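Local coordinates for protein inositol polyphosphate multikinase alpha (Arabidopsis thaliana, PDB 4FRF) that phosphorylates inositol phosphates with ATP over a broad range of substrates, converting inositol 1,4,5-trisphosphate in two steps to inositol 1,3,4,5,6-pentakisphosphate, at residues T189-L194 against S257-I262; E193-F198 against N250-L255; L203-S208 against V246-F251. One frame throughout, in Å; residues are numbered along the deposited sequence.

Interaction 1 of 3, residues T189-L194 against S257-I262; sequences TQLLEL and SFINFI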
loop_
_atom_site.group_PDB
_atom_site.type_symbol
_atom_site.label_atom_id
_atom_site.label_comp_id
_atom_site.label_asym_id
_atom_site.label_seq_id
_atom_site.Cartn_x
_atom_site.Cartn_y
_atom_site.Cartn_z
ATOM N N THR A 189 -11.989 -3.951 -13.252
ATOM C CA THR A 189 -12.569 -5.045 -12.499
ATOM C C THR A 189 -11.492 -6.045 -12.111
ATOM O O THR A 189 -11.426 -6.491 -10.975
ATOM C CB THR A 189 -13.616 -5.778 -13.325
ATOM O OG1 THR A 189 -14.634 -4.857 -13.734
ATOM C CG2 THR A 189 -14.243 -6.911 -12.523
ATOM N N GLN A 190 -10.664 -6.422 -13.078
ATOM C CA GLN A 190 -9.620 -7.399 -12.833
ATOM C C GLN A 190 -8.635 -6.877 -11.786
ATOM O O GLN A 190 -8.365 -7.553 -10.795
ATOM C CB GLN A 190 -8.911 -7.797 -14.147
ATOM C CG GLN A 190 -9.801 -8.589 -15.093
ATOM C CD GLN A 190 -9.168 -8.853 -16.473
ATOM O OE1 GLN A 190 -7.974 -9.173 -16.585
ATOM N NE2 GLN A 190 -9.990 -8.783 -17.520
ATOM N N LEU A 191 -8.147 -5.655 -11.968
ATOM C CA LEU A 191 -7.200 -5.090 -11.009
ATOM C C LEU A 191 -7.802 -5.043 -9.597
ATOM O O LEU A 191 -7.109 -5.295 -8.596
ATOM C CB LEU A 191 -6.762 -3.698 -11.442
ATOM C CG LEU A 191 -5.727 -3.650 -12.564
ATOM C CD1 LEU A 191 -5.281 -2.206 -12.823
ATOM C CD2 LEU A 191 -4.539 -4.515 -12.212
ATOM N N LEU A 192 -9.103 -4.762 -9.535
ATOM C CA LEU A 192 -9.823 -4.718 -8.281
ATOM C C LEU A 192 -9.864 -6.058 -7.569
ATOM O O LEU A 192 -9.566 -6.138 -6.357
ATOM C CB LEU A 192 -11.225 -4.192 -8.490
ATOM C CG LEU A 192 -11.260 -2.672 -8.667
ATOM C CD1 LEU A 192 -12.654 -2.210 -9.008
ATOM C CD2 LEU A 192 -10.686 -1.892 -7.445
ATOM N N GLU A 193 -10.210 -7.112 -8.301
ATOM C CA GLU A 193 -10.178 -8.462 -7.740
ATOM C C GLU A 193 -8.837 -8.790 -7.093
ATOM O O GLU A 193 -8.789 -9.356 -5.995
ATOM C CB GLU A 193 -10.492 -9.490 -8.801
ATOM C CG GLU A 193 -11.966 -9.700 -9.011
ATOM C CD GLU A 193 -12.246 -10.869 -9.889
ATOM O OE1 GLU A 193 -11.300 -11.364 -10.548
ATOM O OE2 GLU A 193 -13.411 -11.289 -9.942
ATOM N N LEU A 194 -7.755 -8.445 -7.777
ATOM C CA LEU A 194 -6.415 -8.653 -7.247
ATOM C C LEU A 194 -6.191 -7.834 -5.974
ATOM O O LEU A 194 -5.514 -8.284 -5.038
ATOM C CB LEU A 194 -5.371 -8.264 -8.286
ATOM C CG LEU A 194 -4.952 -9.290 -9.319
ATOM C CD1 LEU A 194 -4.521 -8.587 -10.570
ATOM C CD2 LEU A 194 -3.830 -10.145 -8.777
ATOM N N SER A 257 -2.313 2.697 -6.112
ATOM C CA SER A 257 -1.973 3.841 -6.930
ATOM C C SER A 257 -2.310 3.519 -8.404
ATOM O O SER A 257 -3.112 4.211 -9.061
ATOM C CB SER A 257 -0.488 4.144 -6.780
ATOM O OG SER A 257 -0.134 5.358 -7.406
ATOM N N PHE A 258 -1.767 2.421 -8.905
ATOM C CA PHE A 258 -2.091 2.042 -10.244
ATOM C C PHE A 258 -3.603 2.068 -10.459
ATOM O O PHE A 258 -4.072 2.677 -11.408
ATOM C CB PHE A 258 -1.503 0.681 -10.601
ATOM C CG PHE A 258 -1.397 0.442 -12.085
ATOM C CD1 PHE A 258 -0.278 0.873 -12.794
ATOM C CD2 PHE A 258 -2.418 -0.211 -12.774
ATOM C CE1 PHE A 258 -0.176 0.645 -14.167
ATOM C CE2 PHE A 258 -2.326 -0.431 -14.136
ATOM C CZ PHE A 258 -1.212 0.013 -14.839
ATOM N N ILE A 259 -4.374 1.456 -9.562
ATOM C CA ILE A 259 -5.825 1.379 -9.786
ATOM C C ILE A 259 -6.424 2.769 -9.914
ATOM O O ILE A 259 -7.394 2.981 -10.659
ATOM C CB ILE A 259 -6.566 0.584 -8.684
ATOM C CG1 ILE A 259 -6.271 -0.905 -8.819
ATOM C CG2 ILE A 259 -8.083 0.790 -8.786
ATOM C CD1 ILE A 259 -7.311 -1.786 -8.146
ATOM N N ASN A 260 -5.815 3.731 -9.231
ATOM C CA ASN A 260 -6.360 5.083 -9.220
ATOM C C ASN A 260 -6.118 5.821 -10.525
ATOM O O ASN A 260 -7.016 6.525 -11.010
ATOM C CB ASN A 260 -5.826 5.896 -8.042
ATOM C CG ASN A 260 -6.525 7.224 -7.898
ATOM O OD1 ASN A 260 -5.964 8.270 -8.238
ATOM N ND2 ASN A 260 -7.784 7.190 -7.454
ATOM N N PHE A 261 -4.910 5.656 -11.092
ATOM C CA PHE A 261 -4.563 6.269 -12.387
ATOM C C PHE A 261 -5.553 5.845 -13.454
ATOM O O PHE A 261 -6.071 6.663 -14.216
ATOM C CB PHE A 261 -3.193 5.836 -12.821
ATOM C CG PHE A 261 -2.096 6.685 -12.309
ATOM C CD1 PHE A 261 -1.346 7.454 -13.180
ATOM C CD2 PHE A 261 -1.699 6.602 -10.986
ATOM C CE1 PHE A 261 -0.240 8.174 -12.726
ATOM C CE2 PHE A 261 -0.609 7.345 -10.514
ATOM C CZ PHE A 261 0.119 8.123 -11.381
ATOM N N ILE A 262 -5.829 4.554 -13.481
ATOM C CA ILE A 262 -6.735 3.993 -14.438
ATOM C C ILE A 262 -8.166 4.422 -14.170
ATOM O O ILE A 262 -8.962 4.553 -15.083
ATOM C CB ILE A 262 -6.597 2.467 -14.473
ATOM C CG1 ILE A 262 -5.295 2.109 -15.174
ATOM C CG2 ILE A 262 -7.775 1.825 -15.176
ATOM C CD1 ILE A 262 -4.882 0.706 -15.011
#

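Interaction 2 of 3, residues E193-F198 against N250-L255; sequences ELKTWF and NFLGGL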
loop_
_atom_site.group_PDB
_atom_site.type_symbol
_atom_site.label_atom_id
_atom_site.label_comp_id
_atom_site.label_asym_id
_atom_site.label_seq_id
_atom_site.Cartn_x
_atom_site.Cartn_y
_atom_site.Cartn_z
ATOM N N GLU A 193 -10.210 -7.112 -8.301
ATOM C CA GLU A 193 -10.178 -8.462 -7.740
ATOM C C GLU A 193 -8.837 -8.790 -7.093
ATOM O O GLU A 193 -8.789 -9.356 -5.995
ATOM C CB GLU A 193 -10.492 -9.490 -8.801
ATOM C CG GLU A 193 -11.966 -9.700 -9.011
ATOM C CD GLU A 193 -12.246 -10.869 -9.889
ATOM O OE1 GLU A 193 -11.300 -11.364 -10.548
ATOM O OE2 GLU A 193 -13.411 -11.289 -9.942
ATOM N N LEU A 194 -7.755 -8.445 -7.777
ATOM C CA LEU A 194 -6.415 -8.653 -7.247
ATOM C C LEU A 194 -6.191 -7.834 -5.974
ATOM O O LEU A 194 -5.514 -8.284 -5.038
ATOM C CB LEU A 194 -5.371 -8.264 -8.286
ATOM C CG LEU A 194 -4.952 -9.290 -9.319
ATOM C CD1 LEU A 194 -4.521 -8.587 -10.570
ATOM C CD2 LEU A 194 -3.830 -10.145 -8.777
ATOM N N LYS A 195 -6.696 -6.599 -5.965
ATOM C CA LYS A 195 -6.530 -5.751 -4.802
ATOM C C LYS A 195 -7.149 -6.415 -3.584
ATOM O O LYS A 195 -6.462 -6.654 -2.583
ATOM C CB LYS A 195 -7.161 -4.384 -5.018
ATOM C CG LYS A 195 -7.200 -3.526 -3.749
ATOM C CD LYS A 195 -7.998 -2.277 -3.970
ATOM C CE LYS A 195 -8.671 -1.842 -2.706
ATOM N NZ LYS A 195 -10.038 -1.256 -2.989
ATOM N N THR A 196 -8.443 -6.729 -3.676
ATOM C CA THR A 196 -9.099 -7.443 -2.611
ATOM C C THR A 196 -8.169 -8.524 -2.133
ATOM O O THR A 196 -7.761 -8.525 -0.988
ATOM C CB THR A 196 -10.367 -8.115 -3.068
ATOM O OG1 THR A 196 -11.350 -7.130 -3.383
ATOM C CG2 THR A 196 -10.896 -9.025 -1.972
ATOM N N TRP A 197 -7.784 -9.423 -3.029
ATOM C CA TRP A 197 -6.950 -10.532 -2.626
ATOM C C TRP A 197 -5.727 -10.053 -1.848
ATOM O O TRP A 197 -5.421 -10.581 -0.780
ATOM C CB TRP A 197 -6.538 -11.389 -3.829
ATOM C CG TRP A 197 -5.775 -12.640 -3.449
ATOM C CD1 TRP A 197 -6.211 -13.645 -2.644
ATOM C CD2 TRP A 197 -4.457 -13.017 -3.884
ATOM N NE1 TRP A 197 -5.240 -14.610 -2.520
ATOM C CE2 TRP A 197 -4.157 -14.253 -3.279
ATOM C CE3 TRP A 197 -3.503 -12.429 -4.723
ATOM C CZ2 TRP A 197 -2.934 -14.911 -3.477
ATOM C CZ3 TRP A 197 -2.272 -13.083 -4.905
ATOM C CH2 TRP A 197 -2.008 -14.306 -4.287
ATOM N N PHE A 198 -5.060 -9.023 -2.355
ATOM C CA PHE A 198 -3.807 -8.580 -1.751
ATOM C C PHE A 198 -4.006 -7.936 -0.382
ATOM O O PHE A 198 -3.060 -7.796 0.397
ATOM C CB PHE A 198 -3.067 -7.632 -2.677
ATOM C CG PHE A 198 -2.109 -8.310 -3.578
ATOM C CD1 PHE A 198 -0.773 -8.411 -3.235
ATOM C CD2 PHE A 198 -2.533 -8.843 -4.782
ATOM C CE1 PHE A 198 0.129 -9.051 -4.077
ATOM C CE2 PHE A 198 -1.645 -9.472 -5.627
ATOM C CZ PHE A 198 -0.311 -9.588 -5.271
ATOM N N ASN A 250 3.817 -3.633 0.200
ATOM C CA ASN A 250 4.539 -2.995 -0.874
ATOM C C ASN A 250 3.829 -3.115 -2.232
ATOM O O ASN A 250 3.540 -2.113 -2.882
ATOM C CB ASN A 250 5.929 -3.556 -0.959
ATOM C CG ASN A 250 6.580 -3.252 -2.256
ATOM O OD1 ASN A 250 6.962 -2.117 -2.520
ATOM N ND2 ASN A 250 6.726 -4.266 -3.086
ATOM N N PHE A 251 3.506 -4.334 -2.627
ATOM C CA PHE A 251 2.682 -4.552 -3.807
ATOM C C PHE A 251 1.320 -3.855 -3.688
ATOM O O PHE A 251 0.874 -3.201 -4.621
ATOM C CB PHE A 251 2.479 -6.045 -4.048
ATOM C CG PHE A 251 2.068 -6.384 -5.452
ATOM C CD1 PHE A 251 3.026 -6.637 -6.433
ATOM C CD2 PHE A 251 0.730 -6.509 -5.788
ATOM C CE1 PHE A 251 2.653 -6.973 -7.696
ATOM C CE2 PHE A 251 0.356 -6.866 -7.066
ATOM C CZ PHE A 251 1.315 -7.089 -8.018
ATOM N N LEU A 252 0.656 -4.009 -2.544
ATOM C CA LEU A 252 -0.735 -3.546 -2.418
ATOM C C LEU A 252 -0.795 -2.043 -2.608
ATOM O O LEU A 252 -1.747 -1.508 -3.206
ATOM C CB LEU A 252 -1.319 -3.926 -1.055
ATOM C CG LEU A 252 -2.746 -3.425 -0.805
ATOM C CD1 LEU A 252 -3.681 -3.904 -1.907
ATOM C CD2 LEU A 252 -3.263 -3.847 0.578
ATOM N N GLY A 253 0.233 -1.364 -2.092
ATOM C CA GLY A 253 0.349 0.073 -2.241
ATOM C C GLY A 253 0.399 0.432 -3.706
ATOM O O GLY A 253 -0.493 1.117 -4.227
ATOM N N GLY A 254 1.412 -0.099 -4.386
ATOM C CA GLY A 254 1.550 0.069 -5.836
ATOM C C GLY A 254 0.256 -0.167 -6.581
ATOM O O GLY A 254 -0.209 0.695 -7.320
ATOM N N LEU A 255 -0.358 -1.318 -6.340
ATOM C CA LEU A 255 -1.545 -1.701 -7.063
ATOM C C LEU A 255 -2.618 -0.648 -6.867
ATOM O O LEU A 255 -3.353 -0.314 -7.789
ATOM C CB LEU A 255 -2.038 -3.063 -6.586
ATOM C CG LEU A 255 -3.260 -3.621 -7.308
ATOM C CD1 LEU A 255 -2.924 -3.883 -8.770
ATOM C CD2 LEU A 255 -3.799 -4.889 -6.631
#

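Interaction 3 of 3, residues L203-S208 against V246-F251; sequences LYHFNS and VIDHNF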
loop_
_atom_site.group_PDB
_atom_site.type_symbol
_atom_site.label_atom_id
_atom_site.label_comp_id
_atom_site.label_asym_id
_atom_site.label_seq_id
_atom_site.Cartn_x
_atom_site.Cartn_y
_atom_site.Cartn_z
ATOM N N LEU A 203 0.393 -15.349 1.907
ATOM C CA LEU A 203 1.129 -16.536 1.485
ATOM C C LEU A 203 2.441 -16.176 0.806
ATOM O O LEU A 203 3.501 -16.742 1.117
ATOM C CB LEU A 203 0.269 -17.387 0.559
ATOM C CG LEU A 203 -1.115 -17.757 1.103
ATOM C CD1 LEU A 203 -2.092 -18.143 -0.024
ATOM C CD2 LEU A 203 -1.008 -18.866 2.138
ATOM N N TYR A 204 2.378 -15.243 -0.131
ATOM C CA TYR A 204 3.572 -14.877 -0.883
ATOM C C TYR A 204 3.812 -13.374 -0.822
ATOM O O TYR A 204 2.858 -12.583 -0.701
ATOM C CB TYR A 204 3.457 -15.339 -2.342
ATOM C CG TYR A 204 3.126 -16.805 -2.496
ATOM C CD1 TYR A 204 4.130 -17.764 -2.506
ATOM C CD2 TYR A 204 1.811 -17.234 -2.612
ATOM C CE1 TYR A 204 3.836 -19.112 -2.628
ATOM C CE2 TYR A 204 1.504 -18.581 -2.744
ATOM C CZ TYR A 204 2.518 -19.513 -2.748
ATOM O OH TYR A 204 2.222 -20.853 -2.865
ATOM N N HIS A 205 5.095 -13.001 -0.816
ATOM C CA HIS A 205 5.514 -11.628 -1.076
ATOM C C HIS A 205 6.108 -11.559 -2.469
ATOM O O HIS A 205 7.161 -12.170 -2.750
ATOM C CB HIS A 205 6.558 -11.177 -0.066
ATOM C CG HIS A 205 5.997 -10.867 1.281
ATOM N ND1 HIS A 205 6.783 -10.786 2.413
ATOM C CD2 HIS A 205 4.726 -10.614 1.683
ATOM C CE1 HIS A 205 6.020 -10.500 3.452
ATOM N NE2 HIS A 205 4.770 -10.385 3.036
ATOM N N PHE A 206 5.451 -10.802 -3.339
ATOM C CA PHE A 206 5.839 -10.752 -4.733
ATOM C C PHE A 206 6.960 -9.744 -5.016
ATOM O O PHE A 206 6.768 -8.793 -5.761
ATOM C CB PHE A 206 4.613 -10.485 -5.599
ATOM C CG PHE A 206 3.670 -11.646 -5.668
ATOM C CD1 PHE A 206 3.926 -12.721 -6.533
ATOM C CD2 PHE A 206 2.570 -11.713 -4.827
ATOM C CE1 PHE A 206 3.055 -13.812 -6.598
ATOM C CE2 PHE A 206 1.700 -12.797 -4.871
ATOM C CZ PHE A 206 1.937 -13.847 -5.769
ATOM N N ASN A 207 8.142 -9.994 -4.462
ATOM C CA ASN A 207 9.263 -9.074 -4.616
ATOM C C ASN A 207 9.618 -8.820 -6.055
ATOM O O ASN A 207 9.964 -9.744 -6.774
ATOM C CB ASN A 207 10.507 -9.638 -3.961
ATOM C CG ASN A 207 10.382 -9.773 -2.472
ATOM O OD1 ASN A 207 11.151 -10.511 -1.860
ATOM N ND2 ASN A 207 9.444 -9.029 -1.862
ATOM N N SER A 208 9.674 -7.549 -6.439
ATOM C CA SER A 208 10.346 -7.155 -7.690
ATOM C C SER A 208 9.719 -7.817 -8.913
ATOM O O SER A 208 10.363 -8.579 -9.616
ATOM C CB SER A 208 11.836 -7.481 -7.603
ATOM O OG SER A 208 12.544 -6.782 -8.599
ATOM N N VAL A 246 2.404 -11.895 6.716
ATOM C CA VAL A 246 2.399 -10.451 6.537
ATOM C C VAL A 246 1.970 -10.166 5.102
ATOM O O VAL A 246 2.579 -10.675 4.168
ATOM C CB VAL A 246 3.815 -9.867 6.760
ATOM C CG1 VAL A 246 3.815 -8.361 6.571
ATOM C CG2 VAL A 246 4.330 -10.232 8.125
ATOM N N ILE A 247 0.919 -9.371 4.915
ATOM C CA ILE A 247 0.446 -9.081 3.564
ATOM C C ILE A 247 1.570 -8.501 2.704
ATOM O O ILE A 247 2.608 -8.094 3.230
ATOM C CB ILE A 247 -0.765 -8.116 3.540
ATOM C CG1 ILE A 247 -0.357 -6.699 3.936
ATOM C CG2 ILE A 247 -1.962 -8.671 4.340
ATOM C CD1 ILE A 247 -1.435 -5.666 3.611
ATOM N N ASP A 248 1.384 -8.501 1.378
ATOM C CA ASP A 248 2.354 -7.856 0.486
ATOM C C ASP A 248 2.028 -6.374 0.342
ATOM O O ASP A 248 1.511 -5.935 -0.687
ATOM C CB ASP A 248 2.382 -8.522 -0.885
ATOM C CG ASP A 248 3.624 -8.156 -1.669
ATOM O OD1 ASP A 248 4.289 -7.179 -1.268
ATOM O OD2 ASP A 248 3.967 -8.859 -2.647
ATOM N N HIS A 249 2.278 -5.618 1.421
ATOM C CA HIS A 249 1.858 -4.204 1.509
ATOM C C HIS A 249 2.538 -3.358 0.422
ATOM O O HIS A 249 1.876 -2.581 -0.293
ATOM C CB HIS A 249 2.111 -3.635 2.909
ATOM C CG HIS A 249 3.509 -3.839 3.409
ATOM N ND1 HIS A 249 4.545 -2.992 3.084
ATOM C CD2 HIS A 249 4.021 -4.735 4.290
ATOM C CE1 HIS A 249 5.650 -3.388 3.701
ATOM N NE2 HIS A 249 5.357 -4.439 4.445
ATOM N N ASN A 250 3.817 -3.633 0.200
ATOM C CA ASN A 250 4.539 -2.995 -0.874
ATOM C C ASN A 250 3.829 -3.115 -2.232
ATOM O O ASN A 250 3.540 -2.113 -2.882
ATOM C CB ASN A 250 5.929 -3.556 -0.959
ATOM C CG ASN A 250 6.580 -3.252 -2.256
ATOM O OD1 ASN A 250 6.962 -2.117 -2.520
ATOM N ND2 ASN A 250 6.726 -4.266 -3.086
ATOM N N PHE A 251 3.506 -4.334 -2.627
ATOM C CA PHE A 251 2.682 -4.552 -3.807
ATOM C C PHE A 251 1.320 -3.855 -3.688
ATOM O O PHE A 251 0.874 -3.201 -4.621
ATOM C CB PHE A 251 2.479 -6.045 -4.048
ATOM C CG PHE A 251 2.068 -6.384 -5.452
ATOM C CD1 PHE A 251 3.026 -6.637 -6.433
ATOM C CD2 PHE A 251 0.730 -6.509 -5.788
ATOM C CE1 PHE A 251 2.653 -6.973 -7.696
ATOM C CE2 PHE A 251 0.356 -6.866 -7.066
ATOM C CZ PHE A 251 1.315 -7.089 -8.018
#

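Interaction 1 of 3, residues T189-L194 against S257-I262
Leu191 and Ile259 face each other where two antiparallel helices pass. The axes of segments 189-194 and 257-262 approach to 10.4 Å, running at 159°, and the nearest backbone pair is Leu191 and Ile259, whose CA atoms are 6.7 Å apart. Ile259 reaches across with its longer branch: CG1 is set anti to the carbonyl carbon (chi1 -72°), and CD1 ends between two neighbouring leucines. Ile259 CD1 lies 3.8 Å from Leu191 CB and also touches Leu192 CD2, the Leu192 and Ile259 side chains crossing nearly at right angles. Leu191 answers with its CD1 methyl, which points at the edge of the Phe258 ring and stays close to the ring plane, 3.5 Å from Phe258 CD2. Branched aliphatic residues suit this seam because their methyls can fill the spaces between neighbouring side chains, while Phe258 offers them its ring edge; its ring also packs edge-to-face with Phe121 and touches Leu156. Beneath helix 187-200, Leu191 also rests on Val232. The arrangement is a buried antiparallel helix pair lying against the strand 231-235 side of the central antiparallel sheet.

Interaction 2 of 3, residues E193-F198 against N250-L255
Phe198 and Phe251 form the dense part of this contact, an offset stack with ring centroids 4.3 Å apart and planes inclined by 18°. The CG of Phe251 lies anti to the backbone N (chi1 -160°), which carries the ring out to meet Phe198. Flat aromatic rings suit a place where segments 193-198 and 250-255 run antiparallel at 150°, their axes 9.9 Å apart at closest, since they fill the interval with broad surfaces. Phe251 also touches Leu234 of the sheet. Beside the rings, Leu252 sends CD1 to Phe198 CB at 3.9 Å. Leu255 uses its CD2 branch, which settles against the backbone of the facing helix near Lys195 CA and lies 4.1 Å from Leu194 CB.

The other flank is looser. Lys195 contributes only the start of its chain, CB to Leu255 CD2 at 3.8 Å and CG to Leu252 CD1 at 4.0 Å; beyond that the chain bends and leads away. Its ammonium group makes a salt bridge with Glu199 of the second subunit, so this partly exposed lysine packs its methylenes in the contact and sends its charge to the other chain of the assembly. Leu252 likewise packs on Cys256 of that subunit. The whole is a buried antiparallel helix pair of the inositol polyphosphate kinase domain, its apolar side against strand 231-235 and its outer edge by the second subunit.

Interaction 3 of 3, residues L203-S208 against V246-F251
An N-cap ties the start of helix 249-265 to the chain leaving strand 204-205: Asp248 caps the helix and also grips Phe206, while His205 NE2 lies against the carbonyls of Val246 and Ile247, just before the cap. Asp248 divides its carboxylate between the two jobs. OD1 accepts Phe251 N at 3.2 Å in a nearly straight bond, 167° at the hydrogen, satisfying an amide of the first turn. OD2 accepts Phe206 N, in a bond whose modelled shortness carries no weight. The two donors are tilted out of the carboxylate plane and come from opposite faces. The group reaches them because CG stands anti to the backbone N (chi1 -163°). Aspartate fits here, being short enough to fold back on its own helix yet having a second oxygen for the neighbouring chain.

The Phe206 ring and the carboxylate are almost coplanar, 10° apart, with OD2 near the ring's edge. Phe206 is the centre of an inverse gamma turn, and Asp248 of another; Phe206 CB meets Phe251 CD1 at 4.2 Å, and the Phe206 ring packs on Trp197.

His205 donates from NE2 to Val246 O, which lies at the imidazole edge near its plane; the modelled length is too short to be trusted. NE2 thus sits between two successive carbonyls, its second bond, to Ile247 O at 3.2 Å, being weak. ND1 lies close to a bound sulfate, probably from the crystallisation liquor. Next door, His249 bonds to Ser118 O of the second subunit. The whole is a typical aspartate N-cap, here doubling as an anchor between helix start and adjoining loop.

Overall arrangement
Interactions 1 and 2 are successive parts of one seam between helices 187-200 and 249-265, their centres 8 Å apart, joined where Leu191 meets Leu255 and Ile259 meets Lys195. Because the helices are antiparallel, moving forward along the first means moving back along the second, and interaction 3 completes the progression at the start of helix 249-265. It lies 9 Å from interaction 2, centre to centre, and 16 Å from interaction 1. Phe251 belongs to both interactions 2 and 3, and Phe198 packs on Phe206. Along the chain the contacts are nested, interaction 3 innermost; the chain between the two helices includes strands of the sheet, and the pair lies on strand 231-235 and borders the second subunit.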